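Local coordinates for hypothetical protein, conserved (Leishmania major, PDB 2B4W), which is of unknown function but belongs to the DUF1861 family and is probably a beta-propeller related to the beta-fructosidases, at residues I159-L164 with Q234-T239. Sequence-based numbering, arbitrary orientation.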
loop_
_atom_site.group_PDB
_atom_site.type_symbol
_atom_site.label_atom_id
_atom_site.label_comp_id
_atom_site.label_asym_id
_atom_site.label_seq_id
_atom_site.Cartn_x
_atom_site.Cartn_y
_atom_site.Cartn_z
ATOM N N ILE A 159 -6.671 9.197 -10.003
ATOM C CA ILE A 159 -7.122 8.301 -8.959
ATOM C C ILE A 159 -8.642 8.489 -8.912
ATOM O O ILE A 159 -9.089 9.619 -8.714
ATOM C CB ILE A 159 -6.589 8.545 -7.547
ATOM C CG1 ILE A 159 -5.176 8.057 -7.258
ATOM C CG2 ILE A 159 -7.588 7.924 -6.572
ATOM C CD1 ILE A 159 -4.385 8.899 -6.277
ATOM N N GLY A 160 -9.325 7.375 -9.120
ATOM C CA GLY A 160 -10.771 7.330 -9.114
ATOM C C GLY A 160 -11.327 6.591 -7.910
ATOM O O GLY A 160 -10.599 5.956 -7.151
ATOM N N PHE A 161 -12.637 6.676 -7.725
ATOM C CA PHE A 161 -13.296 6.115 -6.569
ATOM C C PHE A 161 -14.774 5.883 -6.869
ATOM O O PHE A 161 -15.480 6.773 -7.348
ATOM C CB PHE A 161 -13.169 7.051 -5.354
ATOM C CG PHE A 161 -13.914 6.513 -4.145
ATOM C CD1 PHE A 161 -13.325 5.541 -3.346
ATOM C CD2 PHE A 161 -15.163 6.951 -3.784
ATOM C CE1 PHE A 161 -13.994 5.031 -2.253
ATOM C CE2 PHE A 161 -15.850 6.420 -2.715
ATOM C CZ PHE A 161 -15.260 5.447 -1.931
ATOM N N VAL A 162 -15.210 4.675 -6.542
ATOM C CA VAL A 162 -16.617 4.310 -6.612
ATOM C C VAL A 162 -17.036 3.416 -5.455
ATOM O O VAL A 162 -16.359 2.502 -4.970
ATOM C CB VAL A 162 -16.937 3.603 -7.947
ATOM C CG1 VAL A 162 -16.339 2.208 -7.953
ATOM C CG2 VAL A 162 -18.444 3.589 -8.168
ATOM N N ILE A 163 -18.242 3.693 -4.957
ATOM C CA ILE A 163 -18.759 2.849 -3.891
ATOM C C ILE A 163 -19.542 1.672 -4.453
ATOM O O ILE A 163 -20.508 1.926 -5.179
ATOM C CB ILE A 163 -19.706 3.635 -2.966
ATOM C CG1 ILE A 163 -19.045 4.811 -2.248
ATOM C CG2 ILE A 163 -20.378 2.679 -1.992
ATOM C CD1 ILE A 163 -19.996 5.769 -1.570
ATOM N N LEU A 164 -19.185 0.436 -4.134
ATOM C CA LEU A 164 -19.989 -0.694 -4.618
ATOM C C LEU A 164 -20.765 -1.351 -3.479
ATOM O O LEU A 164 -20.450 -1.089 -2.319
ATOM C CB LEU A 164 -19.110 -1.731 -5.295
ATOM C CG LEU A 164 -18.210 -1.374 -6.453
ATOM C CD1 LEU A 164 -17.370 -2.593 -6.845
ATOM C CD2 LEU A 164 -18.994 -0.891 -7.656
ATOM N N GLN A 234 -18.916 10.488 0.279
ATOM C CA GLN A 234 -20.189 10.986 -0.242
ATOM C C GLN A 234 -20.041 12.274 -1.039
ATOM O O GLN A 234 -20.405 12.361 -2.215
ATOM C CB GLN A 234 -21.150 11.193 0.932
ATOM N N SER A 235 -19.498 13.314 -0.418
ATOM C CA SER A 235 -19.264 14.571 -1.127
ATOM C C SER A 235 -18.081 14.405 -2.067
ATOM O O SER A 235 -17.884 15.188 -2.992
ATOM C CB SER A 235 -19.029 15.707 -0.143
ATOM O OG SER A 235 -17.897 15.513 0.672
ATOM N N ARG A 236 -17.287 13.361 -1.819
ATOM C CA ARG A 236 -16.101 13.150 -2.641
ATOM C C ARG A 236 -15.087 14.275 -2.484
ATOM O O ARG A 236 -14.157 14.394 -3.284
ATOM C CB ARG A 236 -16.517 13.009 -4.101
ATOM C CG ARG A 236 -17.591 11.977 -4.353
ATOM C CD ARG A 236 -17.753 11.671 -5.833
ATOM N NE ARG A 236 -16.544 11.391 -6.583
ATOM C CZ ARG A 236 -16.083 10.236 -7.032
ATOM N NH1 ARG A 236 -16.720 9.085 -6.835
ATOM N NH2 ARG A 236 -14.939 10.171 -7.710
ATOM N N ALA A 237 -15.226 15.101 -1.465
ATOM C CA ALA A 237 -14.257 16.130 -1.111
ATOM C C ALA A 237 -12.938 15.541 -0.594
ATOM O O ALA A 237 -12.965 14.547 0.131
ATOM C CB ALA A 237 -14.815 17.074 -0.055
ATOM N N ILE A 238 -11.827 16.169 -0.964
ATOM C CA ILE A 238 -10.478 15.768 -0.595
ATOM C C ILE A 238 -9.843 16.794 0.346
ATOM O O ILE A 238 -9.778 17.985 0.055
ATOM C CB ILE A 238 -9.562 15.580 -1.814
ATOM C CG1 ILE A 238 -10.067 14.567 -2.844
ATOM C CG2 ILE A 238 -8.170 15.212 -1.349
ATOM C CD1 ILE A 238 -10.381 13.211 -2.229
ATOM N N THR A 239 -9.399 16.327 1.510
ATOM C CA THR A 239 -8.847 17.155 2.555
ATOM C C THR A 239 -7.616 16.525 3.196
ATOM O O THR A 239 -7.334 15.329 3.075
ATOM C CB THR A 239 -9.902 17.429 3.648
ATOM O OG1 THR A 239 -10.355 16.192 4.221
ATOM C CG2 THR A 239 -11.134 18.127 3.067
#
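The guanidinium of Arg236 meets Phe161 by its edge: Phe161 O lies nearly in the guanidinium plane, while Arg236 NH1 stands at the edge of the Phe161 ring, 4.0 Å from CD2. Because NH1 lies at the ring's edge and the two planes are 53° apart, the guanidinium does not stack on the ring face. The ring itself meets that of Phe148 from the neighbouring strand 145-149 and also touches Leu181 and Leu231. Arg236 NH1 donates a hydrogen bond to Phe161 O at 2.7 Å. This bond is nearly straight (163° at the hydrogen), although the donor is tilted out of the carbonyl plane. Arg236 NH2 is 3.5 Å from the same Phe161 O and makes weak hydrogen bonds to Pro179 O and Pro180 O. The Arg236 backbone remains well back from the strand, its CA 8.5 Å from that of Phe161, and the long side chain spans the difference, bending at chi3 to present its end to the carbonyl. The CB of Phe161 points toward 234-239. The contact thus joins two antiparallel sheets through the turn between strands 223-231 and 238-245, consistent with neighbouring blades of a beta-propeller, as in the beta-fructosidase clan. A single guanidinium, probably cationic, is satisfied here by main-chain carbonyl oxygens, firmly by Phe161 O and weakly by those of Pro179 and Pro180, at the start of the edge strand 180-181.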